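Local coordinates for protein hydroxyindole o-methyltransferase (Homo sapiens, PDB 4A6D) that catalyses the S-adenosylmethionine-dependent O-methylation of N-acetylserotonin to melatonin, working as a homodimer, at residues L31-L36 with V49-A55; S104-Y108 with Q155-A159. One frame throughout, in Å; residues are numbered along the deposited sequence. Where two conformers were deposited one is given.

Contact 1: L31-L36 with V49-A55; sequences LGVFDL and VAAGVRA
Val53 meets Leu31 and Val33 mainly through one methyl, CG1, which lies 3.1 Å from Leu31 O and 4.1 Å from Val33 CG2. The first is a close approach of a methyl to a carbonyl oxygen; the second is ordinary apolar packing, the two valines crossing at a slant. CG1 is directed here because it stands anti to the carbonyl carbon of Val53 (chi1 -60°). Alongside, the side chains of Leu31 and Val53 abut through their CB atoms, 4.1 Å apart. At the other end the two methyls of Leu36 settle on one side of helix 46-53: CD1 rests 3.8 Å from Gly52 CA, while CD2 reaches Val49 CA at the same 3.8 Å. With no side chain on Gly52, Leu36 can lie directly against its CA. Both helices belong to the N-terminal dimerisation domain, whose family falls in the helix-turn-helix clan. Gly32, with positive phi (74°), closes helix 7-31 as a Schellman motif and occupies the N-cap position of the next helix, whose first-turn bond runs from Leu36 N to Gly32 O, 3.1 Å. Arg54 leaves helical geometry with positive phi, and Ala55 N bonds back to Ala50 O. Further out, Leu44 packs on Leu36 and Val49, helix 57-69 supports Val33 and Val49 through Leu64 and Thr60, and Arg125 of the second subunit packs on Leu31.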
ATOM      1  N   LEU A  31     -14.020  -9.901   2.214  1.00 80.71           N
ATOM      2  CA  LEU A  31     -15.450  -9.807   2.531  1.00 82.38           C
ATOM      3  C   LEU A  31     -16.378 -10.537   1.545  1.00 87.89           C
ATOM      4  O   LEU A  31     -17.540 -10.788   1.871  1.00 89.86           O
ATOM      5  CB  LEU A  31     -15.879  -8.362   2.744  1.00 81.81           C
ATOM      6  CG  LEU A  31     -15.405  -7.718   4.025  1.00 85.62           C
ATOM      7  CD1 LEU A  31     -15.285  -6.221   3.849  1.00 83.79           C
ATOM      8  CD2 LEU A  31     -16.343  -8.033   5.171  1.00 90.40           C
ATOM      9  N   GLY A  32     -15.841 -10.903   0.385  1.00 84.07           N
ATOM     10  CA  GLY A  32     -16.551 -11.618  -0.673  1.00 86.18           C
ATOM     11  C   GLY A  32     -17.543 -10.790  -1.472  1.00 91.32           C
ATOM     12  O   GLY A  32     -18.472 -11.356  -2.057  1.00 95.01           O
ATOM     13  N   VAL A  33     -17.332  -9.453  -1.531  1.00 83.46           N
ATOM     14  CA  VAL A  33     -18.165  -8.474  -2.249  1.00 83.64           C
ATOM     15  C   VAL A  33     -18.460  -8.916  -3.693  1.00 88.87           C
ATOM     16  O   VAL A  33     -19.623  -8.955  -4.101  1.00 90.20           O
ATOM     17  CB  VAL A  33     -17.540  -7.046  -2.189  1.00 83.80           C
ATOM     18  CG1 VAL A  33     -18.250  -6.076  -3.126  1.00 83.87           C
ATOM     19  CG2 VAL A  33     -17.528  -6.510  -0.763  1.00 82.94           C
ATOM     20  N   PHE A  34     -17.398  -9.253  -4.441  1.00 84.96           N
ATOM     21  CA  PHE A  34     -17.456  -9.675  -5.845  1.00 86.70           C
ATOM     22  C   PHE A  34     -18.220 -10.978  -6.063  1.00 94.96           C
ATOM     23  O   PHE A  34     -18.981 -11.056  -7.025  1.00 96.86           O
ATOM     24  CB  PHE A  34     -16.048  -9.709  -6.462  1.00 85.87           C
ATOM     25  CG  PHE A  34     -15.259  -8.449  -6.170  1.00 84.84           C
ATOM     26  CD1 PHE A  34     -15.656  -7.220  -6.693  1.00 87.78           C
ATOM     27  CD2 PHE A  34     -14.145  -8.485  -5.340  1.00 84.49           C
ATOM     28  CE1 PHE A  34     -14.949  -6.052  -6.395  1.00 86.72           C
ATOM     29  CE2 PHE A  34     -13.423  -7.321  -5.063  1.00 85.50           C
ATOM     30  CZ  PHE A  34     -13.837  -6.111  -5.583  1.00 84.04           C
ATOM     31  N   ASP A  35     -18.067 -11.965  -5.146  1.00 93.03           N
ATOM     32  CA  ASP A  35     -18.785 -13.245  -5.200  1.00 96.61           C
ATOM     33  C   ASP A  35     -20.293 -13.032  -5.007  1.00104.26           C
ATOM     34  O   ASP A  35     -21.082 -13.535  -5.809  1.00107.27           O
ATOM     35  CB  ASP A  35     -18.242 -14.244  -4.159  1.00 98.38           C
ATOM     36  CG  ASP A  35     -16.902 -14.866  -4.504  1.00108.05           C
ATOM     37  OD1 ASP A  35     -16.678 -15.183  -5.700  1.00109.12           O
ATOM     38  OD2 ASP A  35     -16.110 -15.115  -3.569  1.00112.70           O
ATOM     39  N   LEU A  36     -20.678 -12.257  -3.969  1.00100.13           N
ATOM     40  CA  LEU A  36     -22.061 -11.908  -3.640  1.00103.50           C
ATOM     41  C   LEU A  36     -22.748 -11.201  -4.814  1.00109.01           C
ATOM     42  O   LEU A  36     -23.921 -11.476  -5.081  1.00112.11           O
ATOM     43  CB  LEU A  36     -22.090 -11.001  -2.396  1.00102.67           C
ATOM     44  CG  LEU A  36     -23.469 -10.672  -1.817  1.00110.53           C
ATOM     45  CD1 LEU A  36     -23.966 -11.801  -0.928  1.00114.32           C
ATOM     46  CD2 LEU A  36     -23.430  -9.384  -1.030  1.00110.06           C
ATOM     47  N   VAL A  49     -25.621  -5.443   0.159  1.00105.85           N
ATOM     48  CA  VAL A  49     -24.212  -5.859   0.188  1.00102.35           C
ATOM     49  C   VAL A  49     -23.811  -6.022   1.659  1.00106.19           C
ATOM     50  O   VAL A  49     -23.405  -7.111   2.042  1.00104.45           O
ATOM     51  CB  VAL A  49     -23.259  -4.908  -0.593  1.00102.36           C
ATOM     52  CG1 VAL A  49     -21.804  -5.335  -0.441  1.00 99.14           C
ATOM     53  CG2 VAL A  49     -23.630  -4.841  -2.067  1.00103.00           C
ATOM     54  N   ALA A  50     -24.010  -4.955   2.487  1.00104.56           N
ATOM     55  CA  ALA A  50     -23.714  -4.926   3.928  1.00104.88           C
ATOM     56  C   ALA A  50     -24.282  -6.137   4.673  1.00113.48           C
ATOM     57  O   ALA A  50     -23.592  -6.696   5.527  1.00113.15           O
ATOM     58  CB  ALA A  50     -24.229  -3.641   4.553  1.00105.61           C
ATOM     59  N   ALA A  51     -25.519  -6.550   4.327  1.00113.55           N
ATOM     60  CA  ALA A  51     -26.193  -7.708   4.904  1.00116.92           C
ATOM     61  C   ALA A  51     -25.543  -9.029   4.441  1.00120.32           C
ATOM     62  O   ALA A  51     -25.350  -9.923   5.262  1.00121.49           O
ATOM     63  CB  ALA A  51     -27.674  -7.689   4.551  1.00121.35           C
ATOM     64  N   GLY A  52     -25.200  -9.118   3.150  1.00114.55           N
ATOM     65  CA  GLY A  52     -24.590 -10.294   2.527  1.00112.97           C
ATOM     66  C   GLY A  52     -23.154 -10.587   2.922  1.00112.58           C
ATOM     67  O   GLY A  52     -22.736 -11.751   2.911  1.00113.33           O
ATOM     68  N   VAL A  53     -22.374  -9.539   3.232  1.00105.02           N
ATOM     69  CA  VAL A  53     -20.971  -9.644   3.665  1.00101.45           C
ATOM     70  C   VAL A  53     -20.840  -9.585   5.197  1.00106.51           C
ATOM     71  O   VAL A  53     -19.752  -9.826   5.731  1.00104.77           O
ATOM     72  CB  VAL A  53     -19.997  -8.668   2.939  1.00101.08           C
ATOM     73  CG1 VAL A  53     -19.988  -8.914   1.438  1.00100.47           C
ATOM     74  CG2 VAL A  53     -20.301  -7.203   3.252  1.00100.20           C
ATOM     75  N   ARG A  54     -21.965  -9.286   5.890  1.00106.17           N
ATOM     76  CA  ARG A  54     -22.079  -9.155   7.344  1.00107.91           C
ATOM     77  C   ARG A  54     -21.138  -8.075   7.870  1.00108.79           C
ATOM     78  O   ARG A  54     -20.213  -8.341   8.636  1.00107.88           O
ATOM     79  CB  ARG A  54     -21.967 -10.519   8.060  1.00112.42           C
ATOM     80  CG  ARG A  54     -23.310 -11.242   8.092  1.00130.79           C
ATOM     81  CD  ARG A  54     -23.193 -12.753   8.125  1.00143.75           C
ATOM     82  NE  ARG A  54     -23.007 -13.336   6.794  1.00150.95           N
ATOM     83  CZ  ARG A  54     -23.996 -13.732   5.993  1.00160.17           C
ATOM     84  NH1 ARG A  54     -25.265 -13.582   6.364  1.00144.32           N
ATOM     85  NH2 ARG A  54     -23.723 -14.271   4.811  1.00137.45           N
ATOM     86  N   ALA A  55     -21.381  -6.839   7.401  1.00103.70           N
ATOM     87  CA  ALA A  55     -20.587  -5.656   7.705  1.00100.02           C
ATOM     88  C   ALA A  55     -21.467  -4.424   7.902  1.00103.69           C
ATOM     89  O   ALA A  55     -22.674  -4.466   7.645  1.00106.84           O
ATOM     90  CB  ALA A  55     -19.575  -5.418   6.588  1.00 97.20           C
TER

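Contact 2: S104-Y108 with Q155-A159; sequences SMLKY and QFMQA. With SO4 (sulfate ion), chain F.
Ala159 is pressed into the backbone of helix 103-117: its CB stands 3.5 Å from Ser104 O and 3.6 Å from Met105 CA. The axes of the two segments cross at -130° and approach to 8.3 Å; the small Ala159 lets its CA come within 4.0 Å of Met105 CA. Tyr108, its CG anti to the backbone N (chi1 178°), continues this tight side toward Phe156. The edge of Phe156 is turned to the Tyr108 face in an offset edge-to-face pair, planes 73° apart, with Phe156 CD1 3.6 Å from Tyr108 CZ. The side running toward Lys107 is polar and looser. Gln155, bent at chi2, brings NE2 to 3.0 Å from Ser104 O, but the angle is too poor for a hydrogen bond; its OE1 lies near Lys107 CB. From there the extended Lys107 chain leads away to a sulfate, probably from the crystallisation liquor, donating from NZ to O1 at 3.2 Å and weakly to O4. With an alanine in place of Lys107, the sulfate would probably lose both bonds and the positive charge beside it. On the tight side Phe156 comes within about 4 Å of S-adenosylmethionine and meets the ring of Tyr147, which binds it, while Tyr108 packs on the substrate-binding Gln306, consistent with this helix pair lining part of the methyltransferase's cofactor and substrate pocket.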
ATOM      1  N   SER A 104      -7.331 -15.602  -3.928  1.00 83.58           N
ATOM      2  CA  SER A 104      -6.489 -16.232  -2.911  1.00 81.54           C
ATOM      3  C   SER A 104      -5.115 -15.601  -2.765  1.00 81.65           C
ATOM      4  O   SER A 104      -4.609 -15.540  -1.649  1.00 82.14           O
ATOM      5  CB  SER A 104      -6.448 -17.742  -3.099  1.00 85.39           C
ATOM      6  OG  SER A 104      -7.741 -18.269  -2.843  1.00 93.27           O
ATOM      7  N   MET A 105      -4.540 -15.107  -3.878  1.00 76.34           N
ATOM      8  CA  MET A 105      -3.248 -14.425  -3.869  0.60 73.72           C
ATOM      9  C   MET A 105      -3.417 -13.056  -3.215  1.00 76.74           C
ATOM     10  O   MET A 105      -2.591 -12.679  -2.382  1.00 76.68           O
ATOM     11  CB  MET A 105      -2.662 -14.303  -5.294  0.60 75.16           C
ATOM     12  CG  MET A 105      -1.256 -13.708  -5.330  0.60 77.07           C
ATOM     13  SD  MET A 105      -0.053 -14.685  -4.398  0.60 80.50           S
ATOM     14  CE  MET A 105       1.124 -13.445  -3.965  0.60 75.79           C
ATOM     15  N   LEU A 106      -4.503 -12.330  -3.562  1.00 70.80           N
ATOM     16  CA  LEU A 106      -4.825 -11.017  -3.014  1.00 69.25           C
ATOM     17  C   LEU A 106      -5.032 -11.086  -1.505  1.00 74.03           C
ATOM     18  O   LEU A 106      -4.368 -10.352  -0.778  1.00 71.72           O
ATOM     19  CB  LEU A 106      -6.013 -10.403  -3.742  1.00 69.51           C
ATOM     20  CG  LEU A 106      -5.778 -10.074  -5.212  1.00 72.61           C
ATOM     21  CD1 LEU A 106      -7.000  -9.458  -5.810  1.00 74.34           C
ATOM     22  CD2 LEU A 106      -4.600  -9.145  -5.393  1.00 70.53           C
ATOM     23  N   LYS A 107      -5.825 -12.066  -1.037  1.00 73.99           N
ATOM     24  CA  LYS A 107      -6.039 -12.343   0.380  1.00 75.28           C
ATOM     25  C   LYS A 107      -4.694 -12.691   1.046  1.00 78.61           C
ATOM     26  O   LYS A 107      -4.436 -12.215   2.143  1.00 78.02           O
ATOM     27  CB  LYS A 107      -7.017 -13.508   0.546  1.00 80.33           C
ATOM     28  CG  LYS A 107      -8.466 -13.182   0.215  1.00 88.70           C
ATOM     29  CD  LYS A 107      -9.254 -14.474   0.116  1.00 98.69           C
ATOM     30  CE  LYS A 107     -10.731 -14.243   0.017  1.00109.68           C
ATOM     31  NZ  LYS A 107     -11.470 -15.522   0.116  1.00118.86           N
ATOM     32  N   TYR A 108      -3.818 -13.471   0.371  1.00 74.59           N
ATOM     33  CA  TYR A 108      -2.504 -13.822   0.930  1.00 73.83           C
ATOM     34  C   TYR A 108      -1.593 -12.597   1.061  1.00 74.39           C
ATOM     35  O   TYR A 108      -0.935 -12.458   2.091  1.00 72.03           O
ATOM     36  CB  TYR A 108      -1.821 -14.949   0.131  1.00 75.11           C
ATOM     37  CG  TYR A 108      -0.442 -15.311   0.641  1.00 78.19           C
ATOM     38  CD1 TYR A 108      -0.276 -16.243   1.665  1.00 82.00           C
ATOM     39  CD2 TYR A 108       0.700 -14.713   0.111  1.00 77.77           C
ATOM     40  CE1 TYR A 108       0.994 -16.586   2.133  1.00 83.15           C
ATOM     41  CE2 TYR A 108       1.975 -15.045   0.574  1.00 78.33           C
ATOM     42  CZ  TYR A 108       2.116 -15.980   1.586  1.00 88.17           C
ATOM     43  OH  TYR A 108       3.371 -16.290   2.055  1.00 92.88           O
ATOM     44  N   GLN A 155      -3.828 -21.960   2.108  1.00 93.91           N
ATOM     45  CA  GLN A 155      -3.927 -20.601   1.566  1.00 91.37           C
ATOM     46  C   GLN A 155      -2.739 -20.260   0.652  1.00 89.95           C
ATOM     47  O   GLN A 155      -2.969 -19.777  -0.461  1.00 88.65           O
ATOM     48  CB  GLN A 155      -4.183 -19.539   2.677  1.00 93.51           C
ATOM     49  CG  GLN A 155      -3.968 -18.067   2.268  1.00119.90           C
ATOM     50  CD  GLN A 155      -5.116 -17.406   1.519  1.00144.17           C
ATOM     51  OE1 GLN A 155      -5.769 -16.483   2.031  1.00139.67           O
ATOM     52  NE2 GLN A 155      -5.330 -17.781   0.256  1.00132.11           N
ATOM     53  N   PHE A 156      -1.492 -20.544   1.089  1.00 83.81           N
ATOM     54  CA  PHE A 156      -0.292 -20.302   0.276  1.00 81.36           C
ATOM     55  C   PHE A 156      -0.419 -21.037  -1.076  1.00 84.50           C
ATOM     56  O   PHE A 156      -0.234 -20.433  -2.139  1.00 82.94           O
ATOM     57  CB  PHE A 156       0.987 -20.751   1.019  1.00 83.06           C
ATOM     58  CG  PHE A 156       2.276 -20.471   0.277  1.00 83.70           C
ATOM     59  CD1 PHE A 156       2.875 -19.219   0.338  1.00 85.77           C
ATOM     60  CD2 PHE A 156       2.877 -21.458  -0.512  1.00 87.96           C
ATOM     61  CE1 PHE A 156       4.059 -18.952  -0.368  1.00 86.46           C
ATOM     62  CE2 PHE A 156       4.064 -21.195  -1.226  1.00 89.60           C
ATOM     63  CZ  PHE A 156       4.656 -19.947  -1.140  1.00 86.99           C
ATOM     64  N   MET A 157      -0.774 -22.336  -1.013  1.00 80.84           N
ATOM     65  CA  MET A 157      -0.946 -23.234  -2.157  1.00 79.46           C
ATOM     66  C   MET A 157      -2.035 -22.790  -3.114  1.00 83.44           C
ATOM     67  O   MET A 157      -1.850 -22.887  -4.331  1.00 82.01           O
ATOM     68  CB  MET A 157      -1.228 -24.647  -1.662  1.00 83.37           C
ATOM     69  CG  MET A 157       0.010 -25.360  -1.172  1.00 86.34           C
ATOM     70  SD  MET A 157      -0.367 -26.993  -0.509  1.00 93.77           S
ATOM     71  CE  MET A 157      -0.959 -27.832  -2.012  1.00 90.79           C
ATOM     72  N   GLN A 158      -3.171 -22.287  -2.564  1.00 81.10           N
ATOM     73  CA  GLN A 158      -4.294 -21.803  -3.358  1.00 81.11           C
ATOM     74  C   GLN A 158      -3.877 -20.500  -4.032  1.00 80.95           C
ATOM     75  O   GLN A 158      -4.255 -20.258  -5.177  1.00 78.93           O
ATOM     76  CB  GLN A 158      -5.511 -21.525  -2.467  1.00 84.98           C
ATOM     77  CG  GLN A 158      -6.255 -22.732  -1.890  1.00101.32           C
ATOM     78  CD  GLN A 158      -7.238 -22.271  -0.819  1.00119.93           C
ATOM     79  OE1 GLN A 158      -6.896 -21.520   0.106  1.00112.72           O
ATOM     80  NE2 GLN A 158      -8.494 -22.682  -0.932  1.00112.07           N
ATOM     81  N   ALA A 159      -3.092 -19.671  -3.314  1.00 77.22           N
ATOM     82  CA  ALA A 159      -2.633 -18.359  -3.774  1.00 76.36           C
ATOM     83  C   ALA A 159      -1.714 -18.487  -4.963  1.00 80.77           C
ATOM     84  O   ALA A 159      -1.959 -17.865  -6.002  1.00 81.25           O
ATOM     85  CB  ALA A 159      -1.943 -17.600  -2.638  1.00 76.05           C
TER
HETATM   86  S   SO4 F1352      -9.920 -18.084   2.516  1.00174.94           S
HETATM   87  O1  SO4 F1352     -10.561 -16.817   2.914  1.00179.47           O
HETATM   88  O2  SO4 F1352      -8.907 -18.445   3.512  1.00179.14           O
HETATM   89  O3  SO4 F1352     -10.935 -19.133   2.443  1.00183.61           O
HETATM   90  O4  SO4 F1352      -9.278 -17.943   1.191  1.00177.82           O

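Overall arrangement
The contacts share no helix and do not touch: their centres are 19 Å apart, their nearest atoms about 6 Å. Both are partly buried, yet the centre of contact 1 lies about 26 Å from the chain centre and that of contact 2 about 8 Å. Contact 1 joins neighbouring short helices of the dimerisation domain, away from the annotated sites, whereas contact 2 pairs helices well separated in sequence beside the cofactor. Aliphatic packing carries contact 1; contact 2 adds an aromatic pair and a polar flank where a lysine meets a sulfate ion. Helix 7-31 lies near both: Leu31 takes part in contact 1, and Leu25 and Cys29 pack on Leu106 of the segment 104-108.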